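Side-chain contacts in DMSP lyase (Ruegeria pomeroyi, PDB 5CU1), which is a metal-binding enzyme of the cupin clan, built round two antiparallel beta-sheets and holding an iron ion: residues E33-G38 against E144-I149; A41-L46 against D121-Y126; A24-L29 against L192-G197; A75-F80 against I149-A154. One frame throughout, in Å; residues are numbered along the deposited sequence.

From the N terminus, helix 17-32 comes first. Its residues 24-29 meet strand 189-196 near the other end of the chain, and this contact 3 closes the widest loop. The other three lie within it. Contact 1 joins helix 34-39 to strand 144-150, and contact 2, between the loop 41-46 and residues 121-126, falls wholly inside contact 1. Contact 4 starts at helix 74-83 and ends at 149-154. It therefore crosses contacts 1 and 2, and it shares Ile-149 with contact 1. Three helices and a loop are thus tied to one antiparallel sheet. Strand 189-196 is its middle strand, with 124-130 and 144-150 beside it.

Contact 1: E33-G38 against E144-I149; sequences EPALAG and EEIYFI. With FE (Fe (III) ion), chain B.
Helix 34-39 packs through Ala-35 and Leu-36 on strand 144-150 of the cupin core, the strand that also carries a ligand of the iron ion. Side chains alternate along it. Ile-146 and Phe-148 point to the helix. Glu-145 points to the metal and holds it with both carboxylate oxygens, Glu-145 OE2 at 2.4 Å from the iron. His-141 and His-180 also bind the ion. OE2 of Glu-145 is further hydrogen-bonded to Trp-195, and OE1 to His-174.

On the helix side, Leu-36 crosses Phe-148 at about a right angle. Leu-36 CD2 lies 3.5 Å from Phe-148 CB and 3.7 Å from Phe-148 CD1. The Phe-148 ring reaches out because its CG is anti to the backbone N (chi1 -170°). Nearby, Ile-146 sends CD1 against the start of the helix. Ile-146 CD1 is 3.5 Å from Ala-35 O and 4.1 Å from Ala-35 CB.

Glu-33, at the N-cap position, meets the far end of the ring. Its chain bends at chi2 (-74°). Glu-33 OE1 comes to the ring edge, near the ring plane, 3.4 Å from Phe-148 CE1. The carboxylate is turned 61° from the ring. CD of Glu-33 is 3.5 Å from Phe-148 CZ. Tyr-73 touches both partners: it hydrogen-bonds OE2 of Glu-33 and meets the Phe-148 ring edge-to-face. No hydrogen bond links the two segments. The carboxylate faces the C-H edge of the aromatic, where the partial charge is positive, so its approach is probably mildly favourable.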
loop_
_atom_site.group_PDB
_atom_site.type_symbol
_atom_site.label_atom_id
_atom_site.label_comp_id
_atom_site.label_asym_id
_atom_site.label_seq_id
_atom_site.Cartn_x
_atom_site.Cartn_y
_atom_site.Cartn_z
ATOM N N GLU A 33 -11.322 -1.153 -13.104
ATOM C CA GLU A 33 -11.751 -1.571 -11.857
ATOM C C GLU A 33 -12.685 -0.665 -11.162
ATOM O O GLU A 33 -12.328 0.237 -10.671
ATOM C CB GLU A 33 -10.555 -1.921 -10.905
ATOM C CG GLU A 33 -9.626 -3.079 -11.257
ATOM C CD GLU A 33 -10.128 -4.423 -11.082
ATOM O OE1 GLU A 33 -10.958 -4.610 -10.504
ATOM O OE2 GLU A 33 -9.726 -5.276 -11.467
ATOM N N PRO A 34 -13.954 -1.011 -11.067
ATOM C CA PRO A 34 -14.982 -0.137 -10.511
ATOM C C PRO A 34 -14.863 0.331 -9.083
ATOM O O PRO A 34 -15.272 1.354 -8.752
ATOM C CB PRO A 34 -16.233 -0.970 -10.722
ATOM C CG PRO A 34 -15.912 -1.863 -11.701
ATOM C CD PRO A 34 -14.591 -2.225 -11.590
ATOM N N ALA A 35 -14.258 -0.465 -8.262
ATOM C CA ALA A 35 -14.066 -0.171 -6.881
ATOM C C ALA A 35 -12.985 0.933 -6.746
ATOM O O ALA A 35 -13.108 1.673 -5.970
ATOM C CB ALA A 35 -13.854 -1.343 -6.066
ATOM N N LEU A 36 -12.069 1.020 -7.614
ATOM C CA LEU A 36 -11.123 2.076 -7.706
ATOM C C LEU A 36 -11.634 3.394 -8.238
ATOM O O LEU A 36 -11.530 4.349 -7.674
ATOM C CB LEU A 36 -9.892 1.595 -8.321
ATOM C CG LEU A 36 -9.242 0.311 -7.940
ATOM C CD1 LEU A 36 -8.037 0.175 -8.682
ATOM C CD2 LEU A 36 -8.884 0.103 -6.547
ATOM N N ALA A 37 -12.241 3.297 -9.368
ATOM C CA ALA A 37 -12.878 4.332 -10.110
ATOM C C ALA A 37 -14.068 4.917 -9.433
ATOM O O ALA A 37 -14.216 6.006 -9.469
ATOM C CB ALA A 37 -13.181 3.880 -11.535
ATOM N N GLY A 38 -14.836 4.126 -8.735
ATOM C CA GLY A 38 -15.739 4.567 -7.738
ATOM C C GLY A 38 -15.309 5.297 -6.523
ATOM O O GLY A 38 -16.012 6.022 -6.053
ATOM N N GLU A 144 -9.956 8.344 4.420
ATOM C CA GLU A 144 -10.586 7.255 3.824
ATOM C C GLU A 144 -9.752 6.473 2.882
ATOM O O GLU A 144 -9.023 6.981 2.173
ATOM C CB GLU A 144 -11.861 7.659 3.210
ATOM C CG GLU A 144 -12.800 8.385 4.078
ATOM C CD GLU A 144 -14.180 8.626 3.484
ATOM O OE1 GLU A 144 -14.353 9.219 2.571
ATOM O OE2 GLU A 144 -15.134 8.265 4.006
ATOM N N GLU A 145 -9.941 5.215 3.006
ATOM C CA GLU A 145 -9.154 4.205 2.407
ATOM C C GLU A 145 -9.759 3.029 1.650
ATOM O O GLU A 145 -10.574 2.532 2.010
ATOM C CB GLU A 145 -8.017 3.796 3.346
ATOM C CG GLU A 145 -7.191 2.664 3.062
ATOM C CD GLU A 145 -6.282 2.280 4.144
ATOM O OE1 GLU A 145 -6.579 1.747 5.050
ATOM O OE2 GLU A 145 -5.237 2.601 4.108
ATOM N N ILE A 146 -9.238 2.749 0.524
ATOM C CA ILE A 146 -9.302 1.482 -0.155
ATOM C C ILE A 146 -8.057 0.584 -0.301
ATOM O O ILE A 146 -7.166 0.977 -0.769
ATOM C CB ILE A 146 -10.197 1.610 -1.419
ATOM C CG1 ILE A 146 -10.998 0.340 -1.696
ATOM C CG2 ILE A 146 -9.560 2.370 -2.590
ATOM C CD1 ILE A 146 -11.847 0.415 -2.963
ATOM N N TYR A 147 -8.101 -0.618 0.160
ATOM C CA TYR A 147 -7.219 -1.727 -0.137
ATOM C C TYR A 147 -7.692 -2.717 -1.259
ATOM O O TYR A 147 -8.516 -3.464 -1.135
ATOM C CB TYR A 147 -6.770 -2.393 1.203
ATOM C CG TYR A 147 -5.564 -2.038 2.039
ATOM C CD1 TYR A 147 -5.554 -1.047 2.925
ATOM C CD2 TYR A 147 -4.499 -2.837 2.055
ATOM C CE1 TYR A 147 -4.530 -0.840 3.776
ATOM C CE2 TYR A 147 -3.464 -2.626 2.827
ATOM C CZ TYR A 147 -3.440 -1.633 3.691
ATOM O OH TYR A 147 -2.385 -1.582 4.425
ATOM N N PHE A 148 -7.100 -2.602 -2.350
ATOM C CA PHE A 148 -7.125 -3.455 -3.500
ATOM C C PHE A 148 -5.939 -4.365 -3.591
ATOM O O PHE A 148 -4.979 -3.974 -3.832
ATOM C CB PHE A 148 -7.521 -2.668 -4.796
ATOM C CG PHE A 148 -7.809 -3.482 -5.980
ATOM C CD1 PHE A 148 -9.082 -3.630 -6.504
ATOM C CD2 PHE A 148 -6.826 -4.042 -6.618
ATOM C CE1 PHE A 148 -9.320 -4.319 -7.545
ATOM C CE2 PHE A 148 -7.088 -4.795 -7.699
ATOM C CZ PHE A 148 -8.355 -4.933 -8.117
ATOM N N ILE A 149 -6.155 -5.572 -3.475
ATOM C CA ILE A 149 -5.197 -6.604 -3.499
ATOM C C ILE A 149 -4.710 -7.012 -4.962
ATOM O O ILE A 149 -5.437 -7.427 -5.770
ATOM C CB ILE A 149 -5.605 -7.813 -2.620
ATOM C CG1 ILE A 149 -5.264 -7.679 -1.221
ATOM C CG2 ILE A 149 -4.972 -9.011 -2.950
ATOM C CD1 ILE A 149 -5.970 -6.772 -0.381
HETATM FE FE FE B . -4.659 2.076 6.357
#

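Contact 2: A41-L46 against D121-Y126; sequences ALPDSL and DSLAAY
This is a small apolar contact between Pro-43, in the loop 41-46, and Leu-123, on the segment that leads along strand 124-130. It is partly buried and covers 134 Å² in all. The loop leads from helix 34-39 to the short strand 47-48.

The methylene side of the proline ring does the touching. Pro-43 CD lies 3.8 Å from Leu-123 CD1, and Pro-43 CG is 4.0 Å from the same methyl. The two side chains cross obliquely. Leu-123 has its CG wedged between the backbone N and the carbonyl carbon (chi1 72°), and this together with chi2 of -49° brings CD1 to the proline. Ser-122 adds a looser touch from the segment's more exposed end. Ser-122 OG is 4.0 Å from Pro-43 CG, a loose approach.

Strand 124-130 belongs to the five-stranded antiparallel sheet of the cupin fold. It is hydrogen-bonded there to strand 189-196, with Ala-124 paired to Trp-195 and Tyr-126 to Val-193. Leu-123 is buried and also packs on Val-40 and Ile-112.

On the loop side, Ser-45 OG gives a weak hydrogen bond of 2.9 Å to Pro-43 O. This bond runs across Asp-44, which is poorly ordered, so it is uncertain. Leu-42 and Leu-46 both pack on helix 17-32, the first at Phe-26, Gln-27 and His-30, the second at Leu-23.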
loop_
_atom_site.group_PDB
_atom_site.type_symbol
_atom_site.label_atom_id
_atom_site.label_comp_id
_atom_site.label_asym_id
_atom_site.label_seq_id
_atom_site.Cartn_x
_atom_site.Cartn_y
_atom_site.Cartn_z
ATOM N N ALA A 41 -11.853 9.665 -8.723
ATOM C CA ALA A 41 -11.485 10.057 -10.019
ATOM C C ALA A 41 -10.118 10.435 -10.139
ATOM O O ALA A 41 -9.599 11.103 -9.356
ATOM C CB ALA A 41 -12.378 11.148 -10.543
ATOM N N LEU A 42 -9.566 9.953 -11.190
ATOM C CA LEU A 42 -8.207 10.156 -11.587
ATOM C C LEU A 42 -8.190 11.455 -12.249
ATOM O O LEU A 42 -9.060 11.751 -13.045
ATOM C CB LEU A 42 -7.697 9.091 -12.472
ATOM C CG LEU A 42 -6.661 8.235 -11.852
ATOM C CD1 LEU A 42 -6.995 7.854 -10.433
ATOM C CD2 LEU A 42 -6.142 7.106 -12.649
ATOM N N PRO A 43 -7.222 12.346 -11.732
ATOM C CA PRO A 43 -7.336 13.700 -12.256
ATOM C C PRO A 43 -6.711 13.887 -13.481
ATOM O O PRO A 43 -7.100 14.826 -14.067
ATOM C CB PRO A 43 -6.582 14.578 -11.284
ATOM C CG PRO A 43 -6.018 13.753 -10.274
ATOM C CD PRO A 43 -6.149 12.389 -10.632
ATOM N N ASP A 44 -5.772 13.067 -13.813
ATOM C CA ASP A 44 -5.152 12.888 -15.111
ATOM C C ASP A 44 -3.836 13.773 -15.740
ATOM O O ASP A 44 -3.399 13.699 -16.890
ATOM C CB ASP A 44 -6.186 12.352 -16.110
ATOM C CG ASP A 44 -5.673 11.072 -16.889
ATOM O OD1 ASP A 44 -6.151 9.951 -16.641
ATOM O OD2 ASP A 44 -4.761 11.250 -17.704
ATOM N N SER A 45 -3.096 14.325 -14.820
ATOM C CA SER A 45 -3.093 15.628 -14.361
ATOM C C SER A 45 -2.436 15.635 -13.066
ATOM O O SER A 45 -2.904 16.214 -12.176
ATOM C CB SER A 45 -4.487 16.237 -14.390
ATOM O OG SER A 45 -4.968 15.990 -15.634
ATOM N N LEU A 46 -1.256 15.066 -13.032
ATOM C CA LEU A 46 -0.490 15.058 -11.787
ATOM C C LEU A 46 0.907 15.769 -11.919
ATOM O O LEU A 46 1.657 15.450 -12.713
ATOM C CB LEU A 46 -0.363 13.634 -11.404
ATOM C CG LEU A 46 -1.633 12.894 -11.319
ATOM C CD1 LEU A 46 -1.212 11.673 -11.942
ATOM C CD2 LEU A 46 -1.997 12.512 -9.963
ATOM N N ASP A 121 -3.814 16.914 -4.692
ATOM C CA ASP A 121 -4.733 17.195 -3.581
ATOM C C ASP A 121 -6.012 16.402 -3.444
ATOM O O ASP A 121 -6.661 16.556 -2.555
ATOM C CB ASP A 121 -5.201 18.580 -3.594
ATOM C CG ASP A 121 -4.159 19.594 -3.504
ATOM O OD1 ASP A 121 -3.326 19.411 -2.693
ATOM O OD2 ASP A 121 -4.351 20.691 -4.140
ATOM N N SER A 122 -6.200 15.476 -4.244
ATOM C CA SER A 122 -7.356 14.808 -4.230
ATOM C C SER A 122 -7.247 13.274 -3.769
ATOM O O SER A 122 -8.023 12.781 -3.217
ATOM C CB SER A 122 -8.023 15.105 -5.592
ATOM O OG SER A 122 -7.605 14.478 -6.719
ATOM N N LEU A 123 -6.185 12.658 -4.067
ATOM C CA LEU A 123 -5.778 11.346 -3.756
ATOM C C LEU A 123 -4.303 11.171 -3.312
ATOM O O LEU A 123 -3.548 11.967 -3.553
ATOM C CB LEU A 123 -6.250 10.395 -4.893
ATOM C CG LEU A 123 -5.783 10.211 -6.290
ATOM C CD1 LEU A 123 -5.672 11.516 -7.016
ATOM C CD2 LEU A 123 -4.480 9.605 -6.366
ATOM N N ALA A 124 -3.989 10.089 -2.658
ATOM C CA ALA A 124 -2.754 9.370 -2.658
ATOM C C ALA A 124 -2.864 7.902 -2.985
ATOM O O ALA A 124 -3.802 7.398 -2.961
ATOM C CB ALA A 124 -2.056 9.566 -1.388
ATOM N N ALA A 125 -1.814 7.393 -3.449
ATOM C CA ALA A 125 -1.616 6.078 -3.797
ATOM C C ALA A 125 -0.313 5.629 -3.304
ATOM O O ALA A 125 0.613 6.268 -3.417
ATOM C CB ALA A 125 -1.788 5.829 -5.273
ATOM N N TYR A 126 -0.348 4.376 -2.882
ATOM C CA TYR A 126 0.606 3.497 -2.241
ATOM C C TYR A 126 0.539 1.932 -2.683
ATOM O O TYR A 126 -0.406 1.455 -3.244
ATOM C CB TYR A 126 0.644 3.636 -0.699
ATOM C CG TYR A 126 0.505 4.918 -0.037
ATOM C CD1 TYR A 126 1.557 5.607 0.342
ATOM C CD2 TYR A 126 -0.698 5.418 0.292
ATOM C CE1 TYR A 126 1.457 6.723 0.988
ATOM C CE2 TYR A 126 -0.790 6.561 0.907
ATOM C CZ TYR A 126 0.320 7.244 1.228
ATOM O OH TYR A 126 0.216 8.374 1.860
#

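Contact 3: A24-L29 against L192-G197; sequences AEFQAL and LVLWRG
Phe-26 of helix 17-32 makes most of this contact, pressing its ring against Leu-192 and Leu-194 of strand 189-196. All the touching residues are buried, and no hydrogen bond crosses between the segments.

The aromatic contacts come first. Leu-192 CD2 sits at the ring edge, in the ring plane, 3.4 Å from Phe-26 CE1. The other methyl, Leu-192 CD1, is 3.8 Å from Phe-26 CE1 and meets the same ring corner from off the plane. The two side chains cross at about a right angle. The Leu-194 and Phe-26 side chains come from opposite directions, and the leucine methyl lies obliquely to the ring. Leu-194 CD2 is 3.7 Å from Phe-26 CZ and 3.8 Å from Phe-26 CE1. The ring extends straight from the helix to the strand because CG is anti to the backbone N (chi1 178°).

The purely aliphatic contact is lighter. One turn along the helix, Leu-29 CD2 comes within 4.4 Å of Leu-192 CD2.

The helix segment and the strand are set 74° apart in direction, with their axes 12.0 Å apart, so side chains must bridge the gap. Strand 189-196 is the middle strand of its sheet, between 124-130 and 144-150. Val-193, between the two contact leucines, turns to the metal side beside Glu-145. Helix 34-39 adjoins the contact through Leu-36, which packs on Leu-29 and Leu-192. Helix 74-83 closes in through Phe-80 on Leu-192 and Ile-76 on Leu-29.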
loop_
_atom_site.group_PDB
_atom_site.type_symbol
_atom_site.label_atom_id
_atom_site.label_comp_id
_atom_site.label_asym_id
_atom_site.label_seq_id
_atom_site.Cartn_x
_atom_site.Cartn_y
_atom_site.Cartn_z
ATOM N N ALA A 24 1.064 4.755 -15.493
ATOM C CA ALA A 24 0.446 4.138 -16.538
ATOM C C ALA A 24 -0.146 2.785 -16.358
ATOM O O ALA A 24 -1.161 2.586 -16.857
ATOM C CB ALA A 24 1.274 4.247 -17.750
ATOM N N GLU A 25 0.453 1.974 -15.507
ATOM C CA GLU A 25 -0.198 0.825 -15.054
ATOM C C GLU A 25 -1.292 1.057 -13.995
ATOM O O GLU A 25 -2.217 0.437 -14.082
ATOM C CB GLU A 25 0.711 -0.273 -14.664
ATOM C CG GLU A 25 1.538 -0.927 -15.643
ATOM C CD GLU A 25 0.864 -1.668 -16.677
ATOM O OE1 GLU A 25 -0.209 -1.951 -16.716
ATOM O OE2 GLU A 25 1.482 -1.855 -17.583
ATOM N N PHE A 26 -1.096 2.042 -13.130
ATOM C CA PHE A 26 -2.052 2.573 -12.237
ATOM C C PHE A 26 -3.351 3.125 -12.867
ATOM O O PHE A 26 -4.327 2.705 -12.473
ATOM C CB PHE A 26 -1.457 3.361 -11.061
ATOM C CG PHE A 26 -2.459 3.938 -10.198
ATOM C CD1 PHE A 26 -3.171 3.190 -9.415
ATOM C CD2 PHE A 26 -2.792 5.255 -10.292
ATOM C CE1 PHE A 26 -4.206 3.674 -8.747
ATOM C CE2 PHE A 26 -3.831 5.746 -9.571
ATOM C CZ PHE A 26 -4.515 4.950 -8.777
ATOM N N GLN A 27 -3.196 4.024 -13.817
ATOM C CA GLN A 27 -4.189 4.753 -14.548
ATOM C C GLN A 27 -5.154 3.858 -15.293
ATOM O O GLN A 27 -6.307 4.079 -15.324
ATOM C CB GLN A 27 -3.492 5.788 -15.433
ATOM C CG GLN A 27 -3.064 6.969 -14.698
ATOM C CD GLN A 27 -2.177 7.847 -15.429
ATOM O OE1 GLN A 27 -1.447 7.404 -16.158
ATOM N NE2 GLN A 27 -2.277 9.135 -15.226
ATOM N N ALA A 28 -4.582 2.843 -15.905
ATOM C CA ALA A 28 -5.289 1.783 -16.567
ATOM C C ALA A 28 -5.928 0.875 -15.739
ATOM O O ALA A 28 -6.856 0.547 -16.076
ATOM C CB ALA A 28 -4.439 1.065 -17.560
ATOM N N LEU A 29 -5.576 0.574 -14.545
ATOM C CA LEU A 29 -6.361 -0.305 -13.665
ATOM C C LEU A 29 -7.401 0.267 -12.925
ATOM O O LEU A 29 -8.267 -0.327 -12.638
ATOM C CB LEU A 29 -5.373 -0.849 -12.661
ATOM C CG LEU A 29 -5.798 -1.580 -11.465
ATOM C CD1 LEU A 29 -6.186 -2.895 -11.871
ATOM C CD2 LEU A 29 -4.771 -1.577 -10.569
ATOM N N LEU A 192 -2.568 -2.312 -3.756
ATOM C CA LEU A 192 -2.688 -0.899 -4.028
ATOM C C LEU A 192 -3.567 -0.323 -2.943
ATOM O O LEU A 192 -4.597 -0.913 -2.612
ATOM C CB LEU A 192 -3.305 -0.652 -5.401
ATOM C CG LEU A 192 -3.755 0.780 -5.692
ATOM C CD1 LEU A 192 -2.543 1.692 -5.900
ATOM C CD2 LEU A 192 -4.710 0.829 -6.893
ATOM N N VAL A 193 -3.138 0.806 -2.374
ATOM C CA VAL A 193 -3.883 1.515 -1.347
ATOM C C VAL A 193 -4.154 2.952 -1.783
ATOM O O VAL A 193 -3.215 3.690 -2.027
ATOM C CB VAL A 193 -3.119 1.541 -0.027
ATOM C CG1 VAL A 193 -4.017 2.064 1.103
ATOM C CG2 VAL A 193 -2.581 0.167 0.281
ATOM N N LEU A 194 -5.431 3.333 -1.888
ATOM C CA LEU A 194 -5.827 4.697 -2.246
ATOM C C LEU A 194 -6.347 5.462 -1.045
ATOM O O LEU A 194 -7.048 4.901 -0.219
ATOM C CB LEU A 194 -6.904 4.685 -3.334
ATOM C CG LEU A 194 -6.485 4.007 -4.639
ATOM C CD1 LEU A 194 -7.573 4.106 -5.676
ATOM C CD2 LEU A 194 -5.189 4.609 -5.170
ATOM N N TRP A 195 -5.972 6.740 -0.954
ATOM C CA TRP A 195 -6.443 7.657 0.086
ATOM C C TRP A 195 -7.215 8.817 -0.521
ATOM O O TRP A 195 -6.909 9.288 -1.620
ATOM C CB TRP A 195 -5.286 8.239 0.899
ATOM C CG TRP A 195 -4.748 7.346 1.930
ATOM C CD1 TRP A 195 -4.865 6.006 1.977
ATOM C CD2 TRP A 195 -3.990 7.731 3.082
ATOM N NE1 TRP A 195 -4.225 5.514 3.086
ATOM C CE2 TRP A 195 -3.684 6.559 3.782
ATOM C CE3 TRP A 195 -3.541 8.953 3.583
ATOM C CZ2 TRP A 195 -2.962 6.572 4.973
ATOM C CZ3 TRP A 195 -2.820 8.964 4.755
ATOM C CH2 TRP A 195 -2.539 7.783 5.440
ATOM N N ARG A 196 -8.205 9.290 0.220
ATOM C CA ARG A 196 -8.947 10.462 -0.181
ATOM C C ARG A 196 -9.296 11.195 1.092
ATOM O O ARG A 196 -9.387 10.575 2.151
ATOM C CB ARG A 196 -10.182 10.077 -0.995
ATOM C CG ARG A 196 -11.260 9.350 -0.211
ATOM C CD ARG A 196 -12.379 8.837 -1.109
ATOM N NE ARG A 196 -13.581 8.544 -0.322
ATOM C CZ ARG A 196 -14.753 8.166 -0.825
ATOM N NH1 ARG A 196 -14.928 8.003 -2.129
ATOM N NH2 ARG A 196 -15.767 7.952 -0.008
ATOM N N GLY A 197 -9.450 12.515 0.998
ATOM C CA GLY A 197 -9.760 13.326 2.154
ATOM C C GLY A 197 -8.520 13.937 2.767
ATOM O O GLY A 197 -7.726 14.545 2.071
#

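Contact 4: A75-F80 against I149-A154; sequences AIRDAF and ILAGEA
Leu-150 meets Phe-80 with one methyl and Ile-76 with the other, two residues one turn apart on helix 74-83. It crosses each of them at about a right angle. Its CG is anti to the carbonyl carbon (chi1 -39°), and from there the two methyls reach the helix side chains.

The CD1 branch goes to the aromatic residue. Leu-150 CD1 lies 3.6 Å from Phe-80 CD2 and 3.7 Å from Phe-80 CE2, oblique to the ring. The other branch meets the isoleucine, with Leu-150 CD2 4.1 Å from Ile-76 CG2. The longer branch of Ile-76, CG1 to CD1, runs toward helix 17-32, where Ile-76 packs on Glu-25.

The chain turns a corner at Ala-151, between strand 144-150 in one sheet of the cupin fold and strand 154-158 in the other. Leu-150 and Ala-151 both lie opposite Met-190, which makes a classic beta bulge. Met-190 also touches Phe-80 and Arg-77.

Arg-77 comes near the bulge with its aliphatic part, and Arg-77 CG is 4.4 Å from Ala-151 CB. Its guanidinium turns back to the helix. Arg-77 NH1 donates a nearly straight hydrogen bond (173°), part of a salt bridge, to Asp-78 OD1 at 2.8 Å. The acceptor lies in the guanidinium plane. The bond meets the syn side of the carboxylate but is tilted 23° from the carboxylate plane. Arg-77 NH2 makes a weak hydrogen bond to Leu-68 O.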
loop_
_atom_site.group_PDB
_atom_site.type_symbol
_atom_site.label_atom_id
_atom_site.label_comp_id
_atom_site.label_asym_id
_atom_site.label_seq_id
_atom_site.Cartn_x
_atom_site.Cartn_y
_atom_site.Cartn_z
ATOM N N ALA A 75 1.072 -7.033 -14.353
ATOM C CA ALA A 75 1.785 -5.840 -14.826
ATOM C C ALA A 75 2.212 -4.808 -13.828
ATOM O O ALA A 75 3.215 -4.375 -13.858
ATOM C CB ALA A 75 1.067 -5.215 -15.958
ATOM N N ILE A 76 1.264 -4.497 -12.996
ATOM C CA ILE A 76 1.317 -3.500 -11.992
ATOM C C ILE A 76 2.087 -3.904 -10.867
ATOM O O ILE A 76 2.766 -3.201 -10.455
ATOM C CB ILE A 76 -0.065 -2.807 -11.722
ATOM C CG1 ILE A 76 0.105 -1.577 -10.927
ATOM C CG2 ILE A 76 -1.008 -3.704 -11.078
ATOM C CD1 ILE A 76 -1.073 -0.835 -10.566
ATOM N N ARG A 77 1.905 -5.085 -10.462
ATOM C CA ARG A 77 2.733 -5.751 -9.633
ATOM C C ARG A 77 4.221 -5.668 -9.973
ATOM O O ARG A 77 4.894 -5.365 -9.188
ATOM C CB ARG A 77 2.267 -7.084 -9.487
ATOM C CG ARG A 77 3.028 -7.949 -8.549
ATOM C CD ARG A 77 3.826 -8.921 -9.233
ATOM N NE ARG A 77 3.298 -10.171 -9.478
ATOM C CZ ARG A 77 3.613 -11.076 -10.360
ATOM N NH1 ARG A 77 4.304 -11.139 -11.312
ATOM N NH2 ARG A 77 3.065 -12.029 -10.273
ATOM N N ASP A 78 4.617 -6.019 -11.159
ATOM C CA ASP A 78 5.930 -5.960 -11.711
ATOM C C ASP A 78 6.490 -4.588 -11.762
ATOM O O ASP A 78 7.487 -4.356 -11.358
ATOM C CB ASP A 78 6.109 -6.781 -12.969
ATOM C CG ASP A 78 5.742 -8.263 -12.811
ATOM O OD1 ASP A 78 5.815 -8.862 -11.923
ATOM O OD2 ASP A 78 5.400 -8.939 -13.615
ATOM N N ALA A 79 5.657 -3.704 -12.131
ATOM C CA ALA A 79 5.852 -2.340 -12.025
ATOM C C ALA A 79 6.054 -1.734 -10.669
ATOM O O ALA A 79 6.935 -1.199 -10.527
ATOM C CB ALA A 79 4.936 -1.660 -12.898
ATOM N N PHE A 80 5.341 -2.137 -9.681
ATOM C CA PHE A 80 5.570 -1.879 -8.323
ATOM C C PHE A 80 7.071 -2.302 -7.827
ATOM O O PHE A 80 7.700 -1.633 -7.171
ATOM C CB PHE A 80 4.370 -2.264 -7.395
ATOM C CG PHE A 80 3.266 -1.248 -7.199
ATOM C CD1 PHE A 80 3.526 -0.005 -6.817
ATOM C CD2 PHE A 80 1.912 -1.573 -7.464
ATOM C CE1 PHE A 80 2.533 0.846 -6.700
ATOM C CE2 PHE A 80 0.944 -0.682 -7.307
ATOM C CZ PHE A 80 1.247 0.516 -6.943
ATOM N N ILE A 149 -6.155 -5.572 -3.475
ATOM C CA ILE A 149 -5.197 -6.604 -3.499
ATOM C C ILE A 149 -4.710 -7.012 -4.962
ATOM O O ILE A 149 -5.437 -7.427 -5.770
ATOM C CB ILE A 149 -5.605 -7.813 -2.620
ATOM C CG1 ILE A 149 -5.264 -7.679 -1.221
ATOM C CG2 ILE A 149 -4.972 -9.011 -2.950
ATOM C CD1 ILE A 149 -5.970 -6.772 -0.381
ATOM N N LEU A 150 -3.438 -6.965 -5.173
ATOM C CA LEU A 150 -2.794 -7.300 -6.401
ATOM C C LEU A 150 -2.281 -8.715 -6.571
ATOM O O LEU A 150 -2.374 -9.186 -7.562
ATOM C CB LEU A 150 -1.702 -6.275 -6.818
ATOM C CG LEU A 150 -1.822 -4.806 -6.650
ATOM C CD1 LEU A 150 -0.683 -3.919 -6.496
ATOM C CD2 LEU A 150 -2.907 -4.301 -7.486
ATOM N N ALA A 151 -1.860 -9.340 -5.488
ATOM C CA ALA A 151 -0.941 -10.440 -5.247
ATOM C C ALA A 151 -0.920 -11.040 -3.912
ATOM O O ALA A 151 -1.060 -10.464 -3.053
ATOM C CB ALA A 151 0.390 -10.149 -5.762
ATOM N N GLY A 152 -0.870 -12.317 -3.887
ATOM C CA GLY A 152 -1.202 -13.216 -2.822
ATOM C C GLY A 152 -2.493 -13.141 -2.204
ATOM O O GLY A 152 -3.351 -13.139 -2.818
ATOM N N GLU A 153 -2.454 -12.987 -0.942
ATOM C CA GLU A 153 -3.491 -13.182 -0.033
ATOM C C GLU A 153 -3.151 -12.831 1.337
ATOM O O GLU A 153 -2.167 -12.989 1.658
ATOM C CB GLU A 153 -3.978 -14.611 -0.115
ATOM C CG GLU A 153 -5.228 -14.905 0.623
ATOM C CD GLU A 153 -5.720 -16.297 0.518
ATOM O OE1 GLU A 153 -6.181 -16.593 -0.532
ATOM O OE2 GLU A 153 -5.634 -17.035 1.398
ATOM N N ALA A 154 -4.005 -12.297 2.123
ATOM C CA ALA A 154 -3.897 -12.039 3.500
ATOM C C ALA A 154 -5.201 -11.889 4.173
ATOM O O ALA A 154 -6.071 -11.704 3.560
ATOM C CB ALA A 154 -3.031 -10.827 3.830
#